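Local coordinates for uncharacterized protein PA2218 (Pseudomonas aeruginosa, PDB 2HDW) that is of unknown function but adopts the alpha/beta hydrolase fold and is probably a hydrolase, at residues E221-T224 with R225-Q229; D357-A360 with G361-E365; H264-M268 with T269-Y273; G231-R234 with W235-A238; H344-L347 with Y348-D352. All coordinates share one frame; numbering follows the deposited sequence.

Contact 1. Residues E221-T224 with R225-Q229; sequences EQRT and RTLEQ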
# COMPACT_ATOMS: atom_id res chain seq x y z
N GLU A 221 21.40 -18.89 -8.42
CA GLU A 221 22.56 -18.30 -9.07
C GLU A 221 22.33 -16.84 -9.40
O GLU A 221 23.20 -16.00 -9.19
CB GLU A 221 22.91 -19.09 -10.34
CG GLU A 221 24.03 -18.48 -11.18
CD GLU A 221 23.56 -17.32 -12.06
OE1 GLU A 221 22.69 -17.55 -12.94
OE2 GLU A 221 24.05 -16.19 -11.87
N GLN A 222 21.14 -16.55 -9.92
CA GLN A 222 20.78 -15.18 -10.28
C GLN A 222 20.58 -14.34 -9.02
O GLN A 222 20.96 -13.17 -8.99
CB GLN A 222 19.51 -15.20 -11.14
CG GLN A 222 19.66 -16.11 -12.37
CD GLN A 222 18.43 -16.15 -13.26
OE1 GLN A 222 17.35 -16.57 -12.84
NE2 GLN A 222 18.60 -15.72 -14.51
N ARG A 223 19.99 -14.94 -7.99
CA ARG A 223 19.76 -14.24 -6.73
C ARG A 223 21.10 -13.89 -6.10
O ARG A 223 21.31 -12.77 -5.62
CB ARG A 223 18.96 -15.12 -5.76
CG ARG A 223 18.82 -14.54 -4.34
CD ARG A 223 18.15 -15.52 -3.38
NE ARG A 223 18.36 -15.14 -1.98
CZ ARG A 223 17.52 -14.39 -1.26
NH1 ARG A 223 16.39 -13.95 -1.79
NH2 ARG A 223 17.84 -14.06 -0.01
N THR A 224 22.02 -14.85 -6.11
CA THR A 224 23.35 -14.67 -5.55
C THR A 224 24.09 -13.56 -6.30
O THR A 224 24.77 -12.73 -5.70
CB THR A 224 24.16 -15.98 -5.63
OG1 THR A 224 23.48 -16.99 -4.88
CG2 THR A 224 25.57 -15.78 -5.08
N ARG A 225 23.94 -13.56 -7.62
CA ARG A 225 24.57 -12.56 -8.47
C ARG A 225 24.05 -11.17 -8.09
O ARG A 225 24.82 -10.22 -7.97
CB ARG A 225 24.24 -12.87 -9.94
CG ARG A 225 24.89 -11.96 -10.96
CD ARG A 225 24.06 -11.98 -12.25
NE ARG A 225 23.65 -13.35 -12.59
CZ ARG A 225 22.54 -13.66 -13.25
NH1 ARG A 225 21.70 -12.71 -13.64
NH2 ARG A 225 22.25 -14.93 -13.50
N THR A 226 22.74 -11.06 -7.89
CA THR A 226 22.13 -9.79 -7.52
C THR A 226 22.66 -9.31 -6.16
O THR A 226 22.99 -8.14 -5.99
CB THR A 226 20.59 -9.91 -7.46
OG1 THR A 226 20.09 -10.20 -8.76
CG2 THR A 226 19.96 -8.60 -6.97
N LEU A 227 22.73 -10.22 -5.20
CA LEU A 227 23.22 -9.88 -3.87
C LEU A 227 24.69 -9.43 -3.92
O LEU A 227 25.08 -8.48 -3.24
CB LEU A 227 23.05 -11.07 -2.93
CG LEU A 227 21.59 -11.42 -2.63
CD1 LEU A 227 21.54 -12.67 -1.76
CD2 LEU A 227 20.91 -10.23 -1.93
N GLU A 228 25.49 -10.11 -4.74
CA GLU A 228 26.89 -9.74 -4.87
C GLU A 228 26.98 -8.31 -5.38
O GLU A 228 27.80 -7.53 -4.90
CB GLU A 228 27.61 -10.69 -5.83
CG GLU A 228 27.69 -12.12 -5.32
CD GLU A 228 28.39 -13.05 -6.29
OE1 GLU A 228 28.37 -12.76 -7.51
OE2 GLU A 228 28.94 -14.08 -5.84
N GLN A 229 26.14 -7.98 -6.36
CA GLN A 229 26.13 -6.64 -6.94
C GLN A 229 25.69 -5.61 -5.91
O GLN A 229 26.24 -4.51 -5.86
CB GLN A 229 25.16 -6.59 -8.13
CG GLN A 229 25.54 -7.48 -9.30
CD GLN A 229 24.51 -7.45 -10.41
OE1 GLN A 229 23.37 -7.90 -10.23
NE2 GLN A 229 24.89 -6.92 -11.56
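Glu221 and Arg225, one turn apart on the outer side of helix 220-240, join their charged ends in a salt bridge. The Glu221 chain leaves with CG trans to its backbone N (chi1 174°) and then bends at chi2, which swings the carboxylate up the helix. Arg225 starts out much the same way but folds at chi3, and this kink turns its guanidinium back toward the preceding turn. Carboxylate and guanidinium end up nearly coplanar, their planes 24° apart. Arg225 NE reaches Glu221 OE2 at 3.0 Å, close to the guanidinium plane and on the syn side of that oxygen. Arg225 NH2 stands 2.7 Å from Glu221 OE1 and equally near OE2, but both of these bonds are bent and weak. Gln222 lies alongside: its CA sits over one face of the guanidinium, toward the rim, and its CG is 3.1 Å from Arg225 NH2, a tight fit. The Gln222 amide turns away to Thr219 N, where OE1 accepts a bond at the start of the helix. On another side, Leu227 CD1 rests 4.0 Å from Arg223 NE, while the end of Arg223 bonds to Met293 O. Thr224 OG1 bonds back to Leu220 O, and its methyl CG2 faces Glu228 OE2 at 3.9 Å. The ion pair is thus an i to i+4 staple on an exposed helix face: two guanidinium nitrogens meet one nearly coplanar carboxylate, which fixes the turn of the guanidinium, although solvent probably weakens the attraction.

Contact 2. Residues D357-A360 with G361-E365; sequences DRIA and GFFDE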
# COMPACT_ATOMS: atom_id res chain seq x y z
N ASP A 357 -18.91 -1.79 -3.36
CA ASP A 357 -20.11 -2.23 -2.65
C ASP A 357 -19.71 -3.37 -1.71
O ASP A 357 -20.01 -3.35 -0.52
CB ASP A 357 -21.19 -2.75 -3.61
CG ASP A 357 -21.90 -1.64 -4.37
OD1 ASP A 357 -21.47 -0.47 -4.30
OD2 ASP A 357 -22.90 -1.95 -5.06
N ARG A 358 -19.02 -4.37 -2.27
CA ARG A 358 -18.56 -5.53 -1.52
C ARG A 358 -17.57 -5.17 -0.43
O ARG A 358 -17.58 -5.77 0.64
CB ARG A 358 -17.90 -6.54 -2.46
CG ARG A 358 -18.71 -7.81 -2.68
CD ARG A 358 -18.26 -8.95 -1.79
NE ARG A 358 -18.51 -8.72 -0.37
CZ ARG A 358 -18.22 -9.60 0.59
NH1 ARG A 358 -17.66 -10.76 0.28
NH2 ARG A 358 -18.47 -9.30 1.86
N ILE A 359 -16.69 -4.22 -0.70
CA ILE A 359 -15.71 -3.81 0.29
C ILE A 359 -16.44 -3.13 1.45
O ILE A 359 -16.17 -3.43 2.62
CB ILE A 359 -14.65 -2.88 -0.32
CG1 ILE A 359 -13.85 -3.65 -1.39
CG2 ILE A 359 -13.72 -2.37 0.77
CD1 ILE A 359 -12.81 -2.82 -2.12
N ALA A 360 -17.36 -2.22 1.14
CA ALA A 360 -18.12 -1.52 2.17
C ALA A 360 -18.98 -2.53 2.95
O ALA A 360 -19.06 -2.48 4.18
CB ALA A 360 -19.02 -0.46 1.53
N GLY A 361 -19.63 -3.44 2.22
CA GLY A 361 -20.46 -4.44 2.86
C GLY A 361 -19.64 -5.31 3.79
O GLY A 361 -20.09 -5.69 4.87
N PHE A 362 -18.42 -5.63 3.36
CA PHE A 362 -17.51 -6.45 4.15
C PHE A 362 -17.21 -5.78 5.48
O PHE A 362 -17.38 -6.37 6.55
CB PHE A 362 -16.21 -6.66 3.37
CG PHE A 362 -15.15 -7.41 4.12
CD1 PHE A 362 -15.21 -8.79 4.24
CD2 PHE A 362 -14.06 -6.73 4.67
CE1 PHE A 362 -14.19 -9.50 4.89
CE2 PHE A 362 -13.04 -7.43 5.32
CZ PHE A 362 -13.10 -8.81 5.43
N PHE A 363 -16.76 -4.53 5.43
CA PHE A 363 -16.43 -3.82 6.66
C PHE A 363 -17.67 -3.46 7.47
O PHE A 363 -17.59 -3.39 8.69
CB PHE A 363 -15.60 -2.57 6.36
CG PHE A 363 -14.18 -2.87 5.95
CD1 PHE A 363 -13.33 -3.57 6.80
CD2 PHE A 363 -13.69 -2.46 4.71
CE1 PHE A 363 -12.01 -3.86 6.43
CE2 PHE A 363 -12.38 -2.74 4.32
CZ PHE A 363 -11.54 -3.44 5.19
N ASP A 364 -18.80 -3.23 6.82
CA ASP A 364 -20.02 -2.91 7.57
C ASP A 364 -20.33 -4.05 8.52
O ASP A 364 -20.70 -3.83 9.67
CB ASP A 364 -21.23 -2.70 6.64
CG ASP A 364 -21.26 -1.32 6.00
OD1 ASP A 364 -20.89 -0.34 6.69
OD2 ASP A 364 -21.65 -1.20 4.82
N GLU A 365 -20.17 -5.28 8.05
CA GLU A 365 -20.45 -6.43 8.88
C GLU A 365 -19.39 -6.69 9.94
O GLU A 365 -19.70 -6.90 11.11
CB GLU A 365 -20.58 -7.70 8.05
CG GLU A 365 -21.02 -8.88 8.90
CD GLU A 365 -20.83 -10.21 8.22
OE1 GLU A 365 -21.20 -10.33 7.04
OE2 GLU A 365 -20.32 -11.14 8.89
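Ala360, Gly361 and Ile359 carry this part of the C-terminal helix 356-366, each meeting a residue four positions away. Ala360 O accepts from Asp364 N at 2.8 Å. The Asp364 carboxylate leans over the same carbonyl, with OD2 3.0 Å from Ala360 O; both are acceptors, so the approach brings no bond and is probably mildly unfavourable. Gly361 gives its N to Asp357 O at 2.8 Å, a fairly straight bond of 160°. Ile359 binds through its carbonyl to Phe363 N at 3.1 Å, nearly straight at 170°, and also meets it through its side chain. Its CG2 branch, set trans to the backbone N, runs beside the Phe363 ring and touches CE2 at 3.8 Å, both side chains pointing the same way. Phe362 CD2 lies over the centre of the Phe363 ring. Together these apolar groups cover the sheet: Ile359 and Phe363 rest on Ile176 of strand 173-178, and both phenylalanines on Ala197 and Val199 of strand 197-201. Arg358 NH2 comes to the edge of the Phe362 ring, 4.1 Å from CD1, and the guanidinium pairs with Glu335. The helix is therefore amphipathic: dispersion forces fasten its inner face to the sheet, charged residues such as Asp357, which pairs with Arg123, and Asp364 lie outside the apolar face, and the hydrogen bonds between the two segments are all backbone bonds.

Contact 3. Residues H264-M268 with T269-Y273; sequences HDYYM and TPRGY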
# COMPACT_ATOMS: atom_id res chain seq x y z
N HIS A 264 2.82 2.01 -16.83
CA HIS A 264 3.22 3.29 -17.41
C HIS A 264 2.00 4.16 -17.68
O HIS A 264 1.99 5.34 -17.36
CB HIS A 264 3.98 3.07 -18.72
CG HIS A 264 4.14 4.32 -19.53
ND1 HIS A 264 3.10 4.88 -20.25
CD2 HIS A 264 5.19 5.15 -19.70
CE1 HIS A 264 3.51 6.00 -20.81
NE2 HIS A 264 4.78 6.19 -20.50
N ASP A 265 0.97 3.57 -18.29
CA ASP A 265 -0.23 4.32 -18.61
C ASP A 265 -0.90 4.91 -17.38
O ASP A 265 -1.64 5.89 -17.48
CB ASP A 265 -1.21 3.45 -19.38
CG ASP A 265 -0.71 3.11 -20.77
OD1 ASP A 265 0.24 3.77 -21.23
OD2 ASP A 265 -1.27 2.19 -21.39
N TYR A 266 -0.65 4.32 -16.22
CA TYR A 266 -1.24 4.84 -15.00
C TYR A 266 -0.31 5.86 -14.33
O TYR A 266 -0.68 7.01 -14.10
CB TYR A 266 -1.52 3.71 -14.01
CG TYR A 266 -2.04 4.22 -12.68
CD1 TYR A 266 -3.35 4.67 -12.55
CD2 TYR A 266 -1.19 4.31 -11.57
CE1 TYR A 266 -3.81 5.21 -11.35
CE2 TYR A 266 -1.64 4.85 -10.37
CZ TYR A 266 -2.95 5.30 -10.27
OH TYR A 266 -3.38 5.85 -9.08
N TYR A 267 0.91 5.41 -14.04
CA TYR A 267 1.91 6.23 -13.36
C TYR A 267 2.57 7.34 -14.16
O TYR A 267 3.08 8.30 -13.59
CB TYR A 267 3.00 5.33 -12.78
CG TYR A 267 2.59 4.49 -11.59
CD1 TYR A 267 2.27 5.09 -10.37
CD2 TYR A 267 2.53 3.10 -11.67
CE1 TYR A 267 1.90 4.32 -9.25
CE2 TYR A 267 2.16 2.32 -10.57
CZ TYR A 267 1.85 2.94 -9.37
OH TYR A 267 1.48 2.17 -8.28
N MET A 268 2.58 7.22 -15.49
CA MET A 268 3.26 8.24 -16.28
C MET A 268 2.41 9.00 -17.30
O MET A 268 2.90 9.44 -18.34
CB MET A 268 4.48 7.62 -16.96
CG MET A 268 5.60 7.26 -15.96
SD MET A 268 6.33 8.70 -15.16
CE MET A 268 7.75 8.97 -16.27
N THR A 269 1.12 9.13 -17.00
CA THR A 269 0.21 9.89 -17.83
C THR A 269 -0.67 10.62 -16.83
O THR A 269 -0.60 10.36 -15.63
CB THR A 269 -0.71 9.01 -18.71
OG1 THR A 269 -1.72 8.41 -17.90
CG2 THR A 269 0.10 7.93 -19.42
N PRO A 270 -1.49 11.57 -17.31
CA PRO A 270 -2.36 12.30 -16.38
C PRO A 270 -3.31 11.38 -15.59
O PRO A 270 -3.86 11.79 -14.57
CB PRO A 270 -3.11 13.25 -17.32
CG PRO A 270 -2.04 13.60 -18.31
CD PRO A 270 -1.44 12.24 -18.62
N ARG A 271 -3.48 10.15 -16.06
CA ARG A 271 -4.37 9.20 -15.38
C ARG A 271 -4.04 9.03 -13.89
O ARG A 271 -4.92 9.15 -13.03
CB ARG A 271 -4.35 7.84 -16.08
CG ARG A 271 -5.26 6.80 -15.43
CD ARG A 271 -5.16 5.45 -16.12
NE ARG A 271 -5.91 4.43 -15.40
CZ ARG A 271 -6.03 3.16 -15.79
NH1 ARG A 271 -5.45 2.75 -16.90
NH2 ARG A 271 -6.73 2.30 -15.06
N GLY A 272 -2.78 8.75 -13.58
CA GLY A 272 -2.41 8.56 -12.19
C GLY A 272 -1.06 9.12 -11.79
O GLY A 272 -0.55 8.82 -10.72
N TYR A 273 -0.49 9.95 -12.65
CA TYR A 273 0.81 10.53 -12.37
C TYR A 273 0.83 11.49 -11.18
O TYR A 273 -0.07 12.30 -11.01
CB TYR A 273 1.34 11.28 -13.60
CG TYR A 273 2.62 12.05 -13.35
CD1 TYR A 273 3.86 11.42 -13.41
CD2 TYR A 273 2.58 13.40 -13.01
CE1 TYR A 273 5.04 12.12 -13.14
CE2 TYR A 273 3.75 14.11 -12.73
CZ TYR A 273 4.98 13.46 -12.80
OH TYR A 273 6.14 14.15 -12.54
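Thr269 OG1 donates to Asp265 O at 2.6 Å, a short bond that ties the loop back to the last turn of helix 258-267. The same hydroxyl oxygen accepts Arg271 N at 3.1 Å, so it is held between two backbone groups. Its torsion places OG1 between its own N and carbonyl carbon (chi1 74°), which aims it at both partners. Next to it, Gly272 lies against the Tyr266 ring. Its CA sits 3.9 Å from the Tyr266 centroid, 17° off the ring normal, a CH-pi contact over the face. Gly272 N approaches Tyr266 O at 2.8 Å, though this bond is strongly bent and weak. Arg271 NE comes to the edge of the same ring, 3.8 Å from Tyr266 CD1, with the guanidinium almost perpendicular to it. This is the end of a helix: Met268 is the first residue to leave helical geometry, and the threonine-arginine link that follows is an ST turn, after which the chain passes Tyr266. Tyr273 comes next. Its ring turns its edge to the carbonyl of Tyr267, CD1 lying 3.2 Å from O, and Met268 SD meets that edge at 4.1 Å from Tyr273 CD1, a Met-aromatic contact. Further out, Tyr267 O is taken up by Ser280 OG, and Gly272 O by Gln111 NE2. His264 ND1 bonds to Asp265 OD1 at 3.2 Å, in the plane of the imidazole. The guanidinium of Arg271 extends past the Tyr266 ring to a salt bridge with Asp349, at the end of the short helix 346-349.

Contact 4. Residues G231-R234 with W235-A238; sequences GQQR and WKDA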
# COMPACT_ATOMS: atom_id res chain seq x y z
N GLY A 231 26.16 -5.75 -2.79
CA GLY A 231 27.29 -5.56 -1.91
C GLY A 231 28.23 -4.52 -2.50
O GLY A 231 28.72 -3.63 -1.79
N GLN A 232 28.50 -4.62 -3.80
CA GLN A 232 29.38 -3.65 -4.46
C GLN A 232 28.76 -2.26 -4.37
O GLN A 232 29.47 -1.26 -4.21
CB GLN A 232 29.57 -4.01 -5.94
CG GLN A 232 30.41 -5.24 -6.24
CD GLN A 232 31.85 -5.10 -5.79
OE1 GLN A 232 32.37 -3.99 -5.64
NE2 GLN A 232 32.52 -6.23 -5.59
N GLN A 233 27.44 -2.19 -4.48
CA GLN A 233 26.75 -0.90 -4.43
C GLN A 233 26.87 -0.27 -3.05
O GLN A 233 27.00 0.96 -2.94
CB GLN A 233 25.28 -1.04 -4.83
CG GLN A 233 24.59 0.29 -5.11
CD GLN A 233 25.33 1.12 -6.15
OE1 GLN A 233 25.71 0.61 -7.20
NE2 GLN A 233 25.52 2.40 -5.87
N ARG A 234 26.82 -1.09 -2.01
CA ARG A 234 26.95 -0.56 -0.65
C ARG A 234 28.29 0.17 -0.53
O ARG A 234 28.36 1.22 0.09
CB ARG A 234 26.88 -1.68 0.40
CG ARG A 234 25.50 -2.29 0.61
CD ARG A 234 25.45 -3.04 1.94
NE ARG A 234 25.49 -2.12 3.07
CZ ARG A 234 24.56 -2.05 4.02
NH1 ARG A 234 23.51 -2.86 4.00
NH2 ARG A 234 24.66 -1.14 4.98
N TRP A 235 29.34 -0.40 -1.11
CA TRP A 235 30.65 0.24 -1.04
C TRP A 235 30.65 1.59 -1.77
O TRP A 235 31.17 2.58 -1.25
CB TRP A 235 31.75 -0.66 -1.62
CG TRP A 235 32.29 -1.67 -0.64
CD1 TRP A 235 32.42 -1.52 0.71
CD2 TRP A 235 32.83 -2.96 -0.95
NE1 TRP A 235 33.01 -2.63 1.26
CE2 TRP A 235 33.27 -3.53 0.26
CE3 TRP A 235 32.99 -3.69 -2.14
CZ2 TRP A 235 33.86 -4.80 0.33
CZ3 TRP A 235 33.58 -4.95 -2.08
CH2 TRP A 235 34.00 -5.49 -0.85
N LYS A 236 30.08 1.63 -2.97
CA LYS A 236 30.01 2.88 -3.72
C LYS A 236 29.23 3.93 -2.94
O LYS A 236 29.65 5.09 -2.85
CB LYS A 236 29.33 2.67 -5.08
CG LYS A 236 30.23 2.08 -6.15
CD LYS A 236 29.58 2.19 -7.53
CE LYS A 236 29.38 3.65 -7.94
NZ LYS A 236 28.64 3.79 -9.23
N ASP A 237 28.09 3.54 -2.38
CA ASP A 237 27.28 4.48 -1.60
C ASP A 237 28.07 4.95 -0.38
O ASP A 237 28.05 6.12 -0.02
CB ASP A 237 25.97 3.85 -1.13
CG ASP A 237 25.05 3.44 -2.28
OD1 ASP A 237 25.16 4.02 -3.39
OD2 ASP A 237 24.21 2.55 -2.07
N ALA A 238 28.77 4.02 0.27
CA ALA A 238 29.56 4.37 1.45
C ALA A 238 30.68 5.35 1.09
O ALA A 238 30.98 6.26 1.86
CB ALA A 238 30.14 3.11 2.10
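Gln233 and Asp237 cross at about a right angle, the Gln233 amide NE2 giving a hydrogen bond to Asp237 OD1 at 3.0 Å. The donor geometry is good: Asp237 OD1 lies close to the Gln233 amide plane and the N-H...O angle is 157°. On the acceptor side the bond arrives from above the carboxylate, whose plane is well turned from that of the amide. Gln233 reaches this position because its chain leaves with CG trans to the backbone N (chi1 -167°) and then bends at chi2, which brings the amide to Asp237. Asp237 CG, for its part, stands beside the backbone N and over the preceding turn, 3.2 Å from Gln233 O. That carbonyl already accepts Asp237 N at 2.9 Å, so side chain and backbone join the same two residues. All of this lies on the second half of the long helix 220-240, where i to i+4 bonds follow one another; Ala238 N to Arg234 O is another, at 2.8 Å, whereas Trp235 N to Gly231 O is stretched to 3.4 Å and weak. On the outer side Gln232 and Trp235 meet at a slant, amide and indole planes 67° apart. Gln232 OE1 comes to the edge of the indole near its plane, 3.6 Å from Trp235 CE3, so the amide meets the rim of the six-membered ring. A further touch is Lys236 CB, 3.9 Å from Gln233 NE2. Asp237 OD1 also accepts Ala244 N, just beyond the helix, and the Gln233 side chain packs against Ala244, Met286 and Thr287.

Contact 5. Residues H344-L347 with Y348-D352; sequences HVDL and YDRLD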
# COMPACT_ATOMS: atom_id res chain seq x y z
N HIS A 344 -4.51 -5.80 -13.61
CA HIS A 344 -3.95 -5.35 -12.34
C HIS A 344 -4.29 -3.88 -12.10
O HIS A 344 -4.92 -3.53 -11.09
CB HIS A 344 -2.43 -5.54 -12.33
CG HIS A 344 -1.78 -5.12 -11.05
ND1 HIS A 344 -1.52 -3.80 -10.74
CD2 HIS A 344 -1.39 -5.84 -9.97
CE1 HIS A 344 -1.00 -3.73 -9.52
NE2 HIS A 344 -0.91 -4.96 -9.04
N VAL A 345 -3.89 -3.02 -13.03
CA VAL A 345 -4.16 -1.59 -12.88
C VAL A 345 -5.65 -1.25 -12.87
O VAL A 345 -6.04 -0.18 -12.42
CB VAL A 345 -3.43 -0.77 -13.99
CG1 VAL A 345 -3.80 0.69 -13.88
CG2 VAL A 345 -1.92 -0.93 -13.83
N ASP A 346 -6.49 -2.17 -13.35
CA ASP A 346 -7.93 -1.91 -13.33
C ASP A 346 -8.43 -1.65 -11.91
O ASP A 346 -9.32 -0.83 -11.70
CB ASP A 346 -8.73 -3.10 -13.87
CG ASP A 346 -8.85 -3.08 -15.38
OD1 ASP A 346 -8.69 -2.01 -16.00
OD2 ASP A 346 -9.14 -4.16 -15.94
N LEU A 347 -7.86 -2.36 -10.93
CA LEU A 347 -8.28 -2.19 -9.55
C LEU A 347 -7.61 -1.02 -8.84
O LEU A 347 -7.69 -0.89 -7.62
CB LEU A 347 -8.06 -3.49 -8.76
CG LEU A 347 -9.23 -4.50 -8.77
CD1 LEU A 347 -9.62 -4.84 -10.21
CD2 LEU A 347 -8.84 -5.77 -8.02
N TYR A 348 -6.94 -0.17 -9.61
CA TYR A 348 -6.28 1.01 -9.07
C TYR A 348 -7.28 2.17 -9.04
O TYR A 348 -7.45 2.84 -8.02
CB TYR A 348 -5.10 1.43 -9.97
CG TYR A 348 -3.75 0.82 -9.63
CD1 TYR A 348 -3.65 -0.35 -8.89
CD2 TYR A 348 -2.57 1.41 -10.10
CE1 TYR A 348 -2.40 -0.93 -8.61
CE2 TYR A 348 -1.32 0.85 -9.84
CZ TYR A 348 -1.25 -0.32 -9.09
OH TYR A 348 -0.02 -0.89 -8.84
N ASP A 349 -7.96 2.38 -10.17
CA ASP A 349 -8.90 3.49 -10.28
C ASP A 349 -10.19 3.26 -11.05
O ASP A 349 -10.98 4.19 -11.20
CB ASP A 349 -8.17 4.68 -10.91
CG ASP A 349 -7.68 4.38 -12.32
OD1 ASP A 349 -7.68 3.19 -12.71
OD2 ASP A 349 -7.29 5.32 -13.05
N ARG A 350 -10.42 2.05 -11.55
CA ARG A 350 -11.65 1.79 -12.30
C ARG A 350 -12.83 1.50 -11.38
O ARG A 350 -12.92 0.42 -10.79
CB ARG A 350 -11.46 0.63 -13.28
CG ARG A 350 -10.41 0.85 -14.36
CD ARG A 350 -10.66 2.10 -15.19
NE ARG A 350 -9.86 2.09 -16.42
CZ ARG A 350 -9.45 3.19 -17.05
NH1 ARG A 350 -9.76 4.39 -16.57
NH2 ARG A 350 -8.73 3.09 -18.15
N LEU A 351 -13.74 2.46 -11.27
CA LEU A 351 -14.91 2.33 -10.41
C LEU A 351 -15.82 1.16 -10.77
O LEU A 351 -16.48 0.59 -9.91
CB LEU A 351 -15.72 3.63 -10.43
CG LEU A 351 -15.44 4.61 -9.28
CD1 LEU A 351 -15.96 4.00 -7.99
CD2 LEU A 351 -13.94 4.91 -9.16
N ASP A 352 -15.84 0.80 -12.05
CA ASP A 352 -16.66 -0.30 -12.52
C ASP A 352 -15.94 -1.64 -12.38
O ASP A 352 -16.49 -2.68 -12.71
CB ASP A 352 -17.05 -0.06 -13.99
CG ASP A 352 -15.84 0.26 -14.86
OD1 ASP A 352 -15.09 1.21 -14.51
OD2 ASP A 352 -15.65 -0.42 -15.88
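Tyr348 N donates to Val345 O at 3.0 Å, closing a tight i to i+3 turn in which the donor stands above the carbonyl plane rather than on a lone pair. The same residue lays its ring across the turn. Val345 CA sits 4.1 Å above the plane of that ring, toward its rim, and Val345 CG1 touches Tyr348 CD2 at 4.0 Å. CG of Tyr348 stands beside its own backbone N (chi1 -90°), which sends the phenol back over Val345 and out to His344. The two rings there meet obliquely, centroids 5.1 Å apart and planes at 72°. From the next carbonyl, Asp346 O accepts Arg350 N at 3.1 Å, and Arg350 CB lies against the same oxygen. The charged ends of the pair do not join: Asp346 OD1 stays 4.3 Å from Arg350 NE, beyond a salt bridge. Asp346 OD2 instead accepts Ser343 N and pairs with Arg353. His344 lies on the loop after strand 334-339, the last of the sheet, where this fold usually carries its catalytic histidine; it and Tyr348 touch Cys179, which follows strand 173-178 at the usual place of the nucleophile. Whether His344 and Cys179 act so here is not established. The short, weakly bonded helix 346-349 thus lies between the end of the sheet and helix 258-267, on whose residues Asp262, Tyr263 and Tyr266 Val345 rests, the Tyr348 ring meeting that of Tyr266 edge-to-face, while Tyr116 and Ser112 of helix 112-122 bond to Leu347 O and Tyr348 O.

Overall arrangement
Contacts 1 and 4 follow one another on helix 220-240, far from the centre of the chain. Both are surface contacts, and both add a side-chain polar link to the helical backbone bonds, an ion pair in one and an amide to carboxylate bond in the other. Contacts 2, 3 and 5 are partly buried. Contact 2 lies across the centre from contact 1, about 44 Å away between centres, where its helix covers the sheet with apolar and aromatic groups. Contacts 3 and 5 touch through the edge-to-face rings of Tyr266 and Tyr348 and the Arg271-Asp349 salt bridge; contact 3 joins a helix end to the loop after it, and contact 5 is a short turn-like helix.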